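Local coordinates for HEPN domain-containing protein (Thermotoga maritima, PDB 1O3U), which is of unknown function but belongs to the HEPN family, small all-helical domains related to the C-terminal domain of kanamycin nucleotidyltransferase, and assembles here as two copies, at residues Glu44-Ala49 and Glu122-Phe127; Asp18-Ala23 and Arg116-Ala121. All blocks are in the same frame, centred on the assembly; numbering follows the deposited sequence.

Both interactions lie in the buried core of the helical bundle and share helix 104-132, which meets helix 32-54 in interaction 1 and helix 11-28 in interaction 2. The first pairing is nearly parallel, the second antiparallel, as expected when two consecutive helices of a hairpin pack on one long helix. Across each seam the chemistry is apolar: branched side chains and alanine methyls. Interaction 1 brings the backbones closer, whereas interaction 2 spans a wider gap with a leucine. They join through Leu20, whose CD2 packs on Ile125 CD1 and Glu122 CB, and through the Lys45-Asp19 salt bridge. Around the seams, Lys45 also meets Gln41 of the second subunit, and His22 meets that subunit too.

Interaction 1 of 2, residues Glu44-Ala49 and Glu122-Phe127; sequences EKAVKA and EKIIRF
Lys123 NZ, held by Glu79 OE2 and His83 NE2 of helix 78-88, lies on the exposed side of helix 104-132, next in sequence to Ile124, which turns inward to Ala46 and Val47. The closest touch is Ala46 CB on Ile125 CG1, at 3.7 Å, and the same methyl also lies 3.9 Å from Ile125 CA. Because alanine brings so little bulk, the backbones come close: the CA atoms of Ala46 and Ile125 are 5.3 Å apart, and the segment axes, only 12° from parallel, approach to 8.8 Å. Beside this pair, Val47 CG2 meets Ile124 CG2 at 4.0 Å, the two side chains crossing obliquely. With Ile124 CG2 anti to its own backbone N and CG1 beside that N (chi1 -71°), the branch methyl is turned toward Val47, while CG1 and CD1 lead elsewhere. Phe66 and Leu67 of helix 63-70 pack on Val47, and Leu87 of helix 78-88 on Ile124, extending the apolar layer. Such near-parallel packing of helices 32-54 and 104-132, with a small alanine at the nearest point, belongs to the core of the HEPN helical bundle.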
ATOM      1  N   GLU A  44      -4.536   6.383  -4.618  1.00 10.91           N
ATOM      2  CA  GLU A  44      -3.998   7.276  -3.579  1.00 12.01           C
ATOM      3  C   GLU A  44      -2.557   7.713  -3.828  1.00 11.61           C
ATOM      4  O   GLU A  44      -2.207   8.913  -3.774  1.00 11.52           O
ATOM      5  CB  GLU A  44      -4.108   6.582  -2.209  1.00 13.75           C
ATOM      6  CG  GLU A  44      -5.513   6.454  -1.720  1.00 17.05           C
ATOM      7  CD  GLU A  44      -5.623   5.878  -0.318  1.00 26.78           C
ATOM      8  OE1 GLU A  44      -4.657   6.048   0.511  1.00 27.27           O
ATOM      9  OE2 GLU A  44      -6.722   5.306  -0.056  1.00 28.64           O
ATOM     10  N   LYS A  45      -1.695   6.744  -4.091  1.00 10.55           N
ATOM     11  CA  LYS A  45      -0.294   7.016  -4.298  1.00 11.24           C
ATOM     12  C   LYS A  45      -0.084   7.871  -5.568  1.00 11.04           C
ATOM     13  O   LYS A  45       0.765   8.752  -5.573  1.00 10.82           O
ATOM     14  CB  LYS A  45       0.515   5.719  -4.323  1.00 11.45           C
ATOM     15  CG  LYS A  45       0.605   5.014  -2.950  1.00 14.14           C
ATOM     16  CD  LYS A  45       1.569   3.860  -2.962  1.00 17.63           C
ATOM     17  CE  LYS A  45       1.677   3.139  -1.608  1.00 18.76           C
ATOM     18  NZ  LYS A  45       0.851   1.915  -1.471  1.00 20.59           N
ATOM     19  N   ALA A  46      -0.870   7.621  -6.619  1.00 11.08           N
ATOM     20  CA  ALA A  46      -0.723   8.321  -7.899  1.00 11.62           C
ATOM     21  C   ALA A  46      -1.018   9.816  -7.655  1.00 10.74           C
ATOM     22  O   ALA A  46      -0.263  10.693  -8.064  1.00 10.48           O
ATOM     23  CB  ALA A  46      -1.682   7.773  -8.926  1.00 11.90           C
ATOM     24  N   VAL A  47      -2.080  10.106  -6.938  1.00 10.04           N
ATOM     25  CA  VAL A  47      -2.428  11.521  -6.699  1.00 10.69           C
ATOM     26  C   VAL A  47      -1.396  12.220  -5.801  1.00 10.32           C
ATOM     27  O   VAL A  47      -1.027  13.383  -6.029  1.00 10.72           O
ATOM     28  CB  VAL A  47      -3.845  11.670  -6.133  1.00 10.35           C
ATOM     29  CG1 VAL A  47      -4.181  13.146  -5.922  1.00 12.83           C
ATOM     30  CG2 VAL A  47      -4.879  11.019  -7.045  1.00 13.41           C
ATOM     31  N   LYS A  48      -0.907  11.519  -4.788  1.00 10.47           N
ATOM     32  CA  LYS A  48       0.164  12.046  -3.941  1.00 12.52           C
ATOM     33  C   LYS A  48       1.441  12.403  -4.726  1.00 12.26           C
ATOM     34  O   LYS A  48       2.162  13.347  -4.359  1.00 11.31           O
ATOM     35  CB  LYS A  48       0.528  11.063  -2.839  1.00 12.51           C
ATOM     36  CG  LYS A  48      -0.511  10.927  -1.798  1.00 16.15           C
ATOM     37  CD  LYS A  48      -0.020   9.963  -0.709  1.00 19.20           C
ATOM     38  CE  LYS A  48      -1.144   9.602   0.247  1.00 22.14           C
ATOM     39  N   ALA A  49       1.722  11.645  -5.788  1.00 11.59           N
ATOM     40  CA  ALA A  49       2.869  11.942  -6.651  1.00 11.90           C
ATOM     41  C   ALA A  49       2.734  13.349  -7.259  1.00 11.67           C
ATOM     42  O   ALA A  49       3.727  14.054  -7.394  1.00 12.10           O
ATOM     43  CB  ALA A  49       3.007  10.898  -7.749  1.00 12.52           C
ATOM     44  N   GLU A 122      -6.072   2.489 -12.662  1.00  9.19           N
ATOM     45  CA  GLU A 122      -5.271   2.699 -13.830  1.00  9.59           C
ATOM     46  C   GLU A 122      -5.536   4.027 -14.568  1.00  9.02           C
ATOM     47  O   GLU A 122      -4.592   4.716 -14.964  1.00  7.35           O
ATOM     48  CB  GLU A 122      -5.427   1.520 -14.774  1.00 10.83           C
ATOM     49  CG  GLU A 122      -4.466   1.550 -15.960  1.00 13.98           C
ATOM     50  CD  GLU A 122      -4.251   0.143 -16.511  1.00 19.91           C
ATOM     51  OE1 GLU A 122      -5.240  -0.627 -16.594  1.00 27.62           O
ATOM     52  OE2 GLU A 122      -3.111  -0.224 -16.814  1.00 24.22           O
ATOM     53  N   LYS A 123      -6.811   4.372 -14.737  1.00  8.85           N
ATOM     54  CA  LYS A 123      -7.207   5.631 -15.298  1.00  8.97           C
ATOM     55  C   LYS A 123      -6.660   6.814 -14.520  1.00  9.31           C
ATOM     56  O   LYS A 123      -6.115   7.760 -15.093  1.00  7.94           O
ATOM     57  CB  LYS A 123      -8.732   5.651 -15.367  1.00 10.24           C
ATOM     58  CG  LYS A 123      -9.318   6.454 -16.382  1.00 16.10           C
ATOM     59  CD  LYS A 123     -10.736   5.884 -16.667  1.00 18.54           C
ATOM     60  CE  LYS A 123     -11.413   6.599 -17.735  1.00 20.34           C
ATOM     61  NZ  LYS A 123     -12.881   6.531 -17.567  1.00 20.12           N
ATOM     62  N   ILE A 124      -6.783   6.752 -13.192  1.00  8.52           N
ATOM     63  CA  ILE A 124      -6.263   7.798 -12.347  1.00  8.47           C
ATOM     64  C   ILE A 124      -4.740   7.898 -12.448  1.00  8.60           C
ATOM     65  O   ILE A 124      -4.175   9.036 -12.555  1.00  8.70           O
ATOM     66  CB  ILE A 124      -6.764   7.605 -10.896  1.00  8.16           C
ATOM     67  CG1 ILE A 124      -8.266   7.923 -10.819  1.00  8.57           C
ATOM     68  CG2 ILE A 124      -5.995   8.504  -9.924  1.00  8.88           C
ATOM     69  CD1 ILE A 124      -8.956   7.522  -9.493  1.00 10.02           C
ATOM     70  N   ILE A 125      -4.061   6.749 -12.392  1.00  7.44           N
ATOM     71  CA  ILE A 125      -2.615   6.720 -12.591  1.00  8.67           C
ATOM     72  C   ILE A 125      -2.192   7.406 -13.915  1.00  8.60           C
ATOM     73  O   ILE A 125      -1.294   8.231 -13.914  1.00  8.65           O
ATOM     74  CB  ILE A 125      -2.079   5.306 -12.520  1.00  8.80           C
ATOM     75  CG1 ILE A 125      -2.180   4.780 -11.097  1.00  9.13           C
ATOM     76  CG2 ILE A 125      -0.645   5.243 -13.107  1.00 10.64           C
ATOM     77  CD1 ILE A 125      -1.942   3.228 -11.006  1.00 11.83           C
ATOM     78  N   ARG A 126      -2.861   7.082 -15.017  1.00  8.67           N
ATOM     79  CA  ARG A 126      -2.520   7.610 -16.333  1.00  9.94           C
ATOM     80  C   ARG A 126      -2.844   9.118 -16.422  1.00  9.46           C
ATOM     81  O   ARG A 126      -2.080   9.885 -16.990  1.00 10.77           O
ATOM     82  CB  ARG A 126      -3.254   6.819 -17.404  1.00  9.45           C
ATOM     83  CG  ARG A 126      -2.732   5.373 -17.533  1.00 10.45           C
ATOM     84  CD  ARG A 126      -3.472   4.545 -18.560  1.00 11.67           C
ATOM     85  NE  ARG A 126      -2.756   3.317 -18.869  1.00 13.47           N
ATOM     86  CZ  ARG A 126      -3.235   2.348 -19.628  1.00 11.93           C
ATOM     87  NH1 ARG A 126      -4.429   2.448 -20.182  1.00 15.14           N
ATOM     88  NH2 ARG A 126      -2.505   1.286 -19.854  1.00 10.60           N
ATOM     89  N   PHE A 127      -3.918   9.545 -15.780  1.00 10.05           N
ATOM     90  CA  PHE A 127      -4.226  10.986 -15.672  1.00  9.16           C
ATOM     91  C   PHE A 127      -3.126  11.757 -14.923  1.00  9.12           C
ATOM     92  O   PHE A 127      -2.641  12.855 -15.373  1.00  9.83           O
ATOM     93  CB  PHE A 127      -5.536  11.197 -14.950  1.00  8.58           C
ATOM     94  CG  PHE A 127      -5.880  12.648 -14.772  1.00  9.23           C
ATOM     95  CD1 PHE A 127      -6.412  13.372 -15.793  1.00 12.43           C
ATOM     96  CD2 PHE A 127      -5.662  13.275 -13.548  1.00 14.28           C
ATOM     97  CE1 PHE A 127      -6.751  14.726 -15.601  1.00 13.94           C
ATOM     98  CE2 PHE A 127      -5.985  14.596 -13.366  1.00 14.10           C
ATOM     99  CZ  PHE A 127      -6.523  15.318 -14.389  1.00 14.45           C
TER

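Interaction 2 of 2, residues Asp18-Ala23 and Arg116-Ala121; sequences DDLEHA and RLVNYA
Ala23 and Val118 mark the closest backbone approach, with CA atoms 6.7 Å apart, where helix 11-28 runs antiparallel to helix 104-132. The segment axes make an angle of 164° and come no nearer than 10.3 Å, a spacing that leaves room for a larger side chain between them. Leu20 takes that room. Its CG is anti to the backbone N (chi1 -172°), which carries Leu20 CD1 across to the other helix, where it rests between successive turns, 3.7 Å from the carbonyl oxygen Val118 O. Leu20 CD1 also lies 4.1 Å from Ala121 CB and 4.2 Å from Val118 CG1. One turn further along, Ala23 CB faces the other branch of the same valine, Val118 CG2, at 3.9 Å. Val118 thus serves both partners, one methyl for each. Farther out on helix 104-132, Arg116 NH1 donates to Tyr120 OH at 3.2 Å, with the oxygen at the guanidinium edge and nearly in its plane. Arg116 also pairs with Glu86, and the Tyr120 ring stacks with His83. His22 looks instead to the second subunit, stacking there on His22 and Trp34 of that chain. Between the two segments, then, everything that touches is apolar apart from one carbonyl oxygen, so the pairing rests on fit and the burial of methyl groups, with directional bonds left to the residues around it.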
ATOM      1  N   ASP A  18       3.243  -0.255  -8.864  1.00 12.63           N
ATOM      2  CA  ASP A  18       3.411  -1.548  -8.207  1.00 12.88           C
ATOM      3  C   ASP A  18       2.124  -2.006  -7.538  1.00 12.58           C
ATOM      4  O   ASP A  18       1.778  -3.177  -7.664  1.00 11.66           O
ATOM      5  CB  ASP A  18       4.519  -1.528  -7.165  1.00 13.71           C
ATOM      6  CG  ASP A  18       5.889  -1.379  -7.767  1.00 18.60           C
ATOM      7  OD1 ASP A  18       6.032  -1.486  -9.009  1.00 24.32           O
ATOM      8  OD2 ASP A  18       6.893  -1.145  -7.052  1.00 24.09           O
ATOM      9  N   ASP A  19       1.446  -1.114  -6.795  1.00 11.94           N
ATOM     10  CA  ASP A  19       0.117  -1.424  -6.250  1.00 12.05           C
ATOM     11  C   ASP A  19      -0.885  -1.872  -7.352  1.00 10.62           C
ATOM     12  O   ASP A  19      -1.681  -2.788  -7.160  1.00  9.13           O
ATOM     13  CB  ASP A  19      -0.499  -0.217  -5.527  1.00 12.29           C
ATOM     14  CG  ASP A  19       0.141   0.068  -4.172  1.00 15.99           C
ATOM     15  OD1 ASP A  19       0.829  -0.811  -3.578  1.00 19.14           O
ATOM     16  OD2 ASP A  19      -0.068   1.157  -3.604  1.00 18.92           O
ATOM     17  N   LEU A  20      -0.859  -1.188  -8.489  1.00 11.00           N
ATOM     18  CA  LEU A  20      -1.724  -1.551  -9.614  1.00 10.28           C
ATOM     19  C   LEU A  20      -1.393  -2.978 -10.086  1.00 10.58           C
ATOM     20  O   LEU A  20      -2.286  -3.779 -10.310  1.00  9.91           O
ATOM     21  CB  LEU A  20      -1.596  -0.562 -10.776  1.00 11.22           C
ATOM     22  CG  LEU A  20      -2.611  -0.743 -11.918  1.00 11.04           C
ATOM     23  CD1 LEU A  20      -4.003  -0.542 -11.439  1.00 16.09           C
ATOM     24  CD2 LEU A  20      -2.300   0.146 -13.118  1.00 13.67           C
ATOM     25  N   GLU A  21      -0.106  -3.292 -10.218  1.00 11.31           N
ATOM     26  CA  GLU A  21       0.299  -4.624 -10.641  1.00 11.22           C
ATOM     27  C   GLU A  21      -0.150  -5.653  -9.622  1.00 10.16           C
ATOM     28  O   GLU A  21      -0.629  -6.726  -9.995  1.00  8.96           O
ATOM     29  CB  GLU A  21       1.785  -4.701 -10.863  1.00 12.88           C
ATOM     30  CG  GLU A  21       2.207  -5.969 -11.570  1.00 19.25           C
ATOM     31  CD  GLU A  21       1.865  -6.008 -13.065  1.00 25.08           C
ATOM     32  OE1 GLU A  21       1.390  -5.002 -13.682  1.00 28.30           O
ATOM     33  OE2 GLU A  21       2.059  -7.104 -13.633  1.00 33.88           O
ATOM     34  N   HIS A  22      -0.022  -5.311  -8.343  1.00 10.16           N
ATOM     35  CA  HIS A  22      -0.532  -6.150  -7.250  1.00 10.30           C
ATOM     36  C   HIS A  22      -2.024  -6.415  -7.436  1.00  9.55           C
ATOM     37  O   HIS A  22      -2.479  -7.558  -7.342  1.00  8.87           O
ATOM     38  CB  HIS A  22      -0.303  -5.531  -5.874  1.00  9.26           C
ATOM     39  CG  HIS A  22      -0.247  -6.534  -4.743  1.00 12.53           C
ATOM     40  ND1 HIS A  22       0.067  -6.174  -3.447  1.00 13.50           N
ATOM     41  CD2 HIS A  22      -0.412  -7.881  -4.725  1.00 12.78           C
ATOM     42  CE1 HIS A  22       0.074  -7.256  -2.685  1.00 13.97           C
ATOM     43  NE2 HIS A  22      -0.200  -8.300  -3.436  1.00 12.82           N
ATOM     44  N   ALA A  23      -2.799  -5.354  -7.675  1.00  9.32           N
ATOM     45  CA  ALA A  23      -4.232  -5.482  -7.884  1.00  9.72           C
ATOM     46  C   ALA A  23      -4.567  -6.443  -9.049  1.00 10.25           C
ATOM     47  O   ALA A  23      -5.495  -7.250  -8.952  1.00 11.07           O
ATOM     48  CB  ALA A  23      -4.821  -4.164  -8.147  1.00  9.07           C
ATOM     49  N   ARG A 116     -13.543  -3.264 -12.793  1.00  9.95           N
ATOM     50  CA  ARG A 116     -13.918  -1.860 -12.843  1.00 10.94           C
ATOM     51  C   ARG A 116     -12.988  -1.011 -11.958  1.00 10.18           C
ATOM     52  O   ARG A 116     -12.456   0.041 -12.393  1.00  8.07           O
ATOM     53  CB  ARG A 116     -15.389  -1.738 -12.394  1.00 12.07           C
ATOM     54  CG  ARG A 116     -16.073  -0.535 -12.757  1.00 15.58           C
ATOM     55  CD  ARG A 116     -17.583  -0.722 -12.932  1.00 15.83           C
ATOM     56  NE  ARG A 116     -18.236  -1.267 -11.741  1.00 17.78           N
ATOM     57  CZ  ARG A 116     -18.389  -0.595 -10.612  1.00 22.01           C
ATOM     58  NH1 ARG A 116     -17.944   0.640 -10.509  1.00 23.16           N
ATOM     59  NH2 ARG A 116     -18.979  -1.164  -9.560  1.00 24.68           N
ATOM     60  N   LEU A 117     -12.825  -1.444 -10.725  1.00  9.14           N
ATOM     61  CA  LEU A 117     -12.017  -0.683  -9.775  1.00  9.74           C
ATOM     62  C   LEU A 117     -10.538  -0.658 -10.194  1.00  9.25           C
ATOM     63  O   LEU A 117      -9.835   0.336 -10.007  1.00  8.67           O
ATOM     64  CB  LEU A 117     -12.193  -1.217  -8.355  1.00 10.57           C
ATOM     65  CG  LEU A 117     -13.629  -1.134  -7.833  1.00 14.29           C
ATOM     66  CD1 LEU A 117     -13.717  -1.721  -6.451  1.00 18.75           C
ATOM     67  CD2 LEU A 117     -14.086   0.296  -7.850  1.00 13.53           C
ATOM     68  N   VAL A 118     -10.048  -1.761 -10.733  1.00  8.75           N
ATOM     69  CA  VAL A 118      -8.673  -1.811 -11.215  1.00  9.95           C
ATOM     70  C   VAL A 118      -8.535  -0.825 -12.390  1.00 10.24           C
ATOM     71  O   VAL A 118      -7.554  -0.039 -12.481  1.00  8.26           O
ATOM     72  CB  VAL A 118      -8.278  -3.256 -11.603  1.00 10.58           C
ATOM     73  CG1 VAL A 118      -7.044  -3.277 -12.476  1.00 13.73           C
ATOM     74  CG2 VAL A 118      -8.107  -4.173 -10.337  1.00 11.22           C
ATOM     75  N   ASN A 119      -9.501  -0.865 -13.315  1.00  8.83           N
ATOM     76  CA  ASN A 119      -9.474   0.073 -14.415  1.00  8.73           C
ATOM     77  C   ASN A 119      -9.511   1.522 -13.951  1.00  7.79           C
ATOM     78  O   ASN A 119      -8.835   2.370 -14.507  1.00  7.30           O
ATOM     79  CB  ASN A 119     -10.602  -0.174 -15.405  1.00  8.00           C
ATOM     80  CG  ASN A 119     -10.455  -1.488 -16.129  1.00 12.14           C
ATOM     81  OD1 ASN A 119      -9.369  -2.107 -16.143  1.00 13.47           O
ATOM     82  ND2 ASN A 119     -11.575  -1.948 -16.748  1.00 12.82           N
ATOM     83  N   TYR A 120     -10.328   1.801 -12.952  1.00  7.62           N
ATOM     84  CA  TYR A 120     -10.434   3.160 -12.413  1.00  7.53           C
ATOM     85  C   TYR A 120      -9.093   3.605 -11.868  1.00  7.85           C
ATOM     86  O   TYR A 120      -8.714   4.741 -12.088  1.00  7.10           O
ATOM     87  CB  TYR A 120     -11.460   3.267 -11.302  1.00  7.72           C
ATOM     88  CG  TYR A 120     -12.900   3.081 -11.716  1.00  8.28           C
ATOM     89  CD1 TYR A 120     -13.265   3.041 -13.047  1.00  7.33           C
ATOM     90  CD2 TYR A 120     -13.915   3.035 -10.749  1.00  9.81           C
ATOM     91  CE1 TYR A 120     -14.588   2.873 -13.419  1.00 10.76           C
ATOM     92  CE2 TYR A 120     -15.211   2.894 -11.106  1.00 10.76           C
ATOM     93  CZ  TYR A 120     -15.554   2.811 -12.445  1.00 10.91           C
ATOM     94  OH  TYR A 120     -16.871   2.666 -12.803  1.00 12.02           O
ATOM     95  N   ALA A 121      -8.400   2.730 -11.143  1.00  8.42           N
ATOM     96  CA  ALA A 121      -7.121   3.097 -10.558  1.00  8.92           C
ATOM     97  C   ALA A 121      -6.096   3.369 -11.678  1.00  9.65           C
ATOM     98  O   ALA A 121      -5.362   4.350 -11.653  1.00  8.16           O
ATOM     99  CB  ALA A 121      -6.622   2.005  -9.658  1.00  8.67           C
TER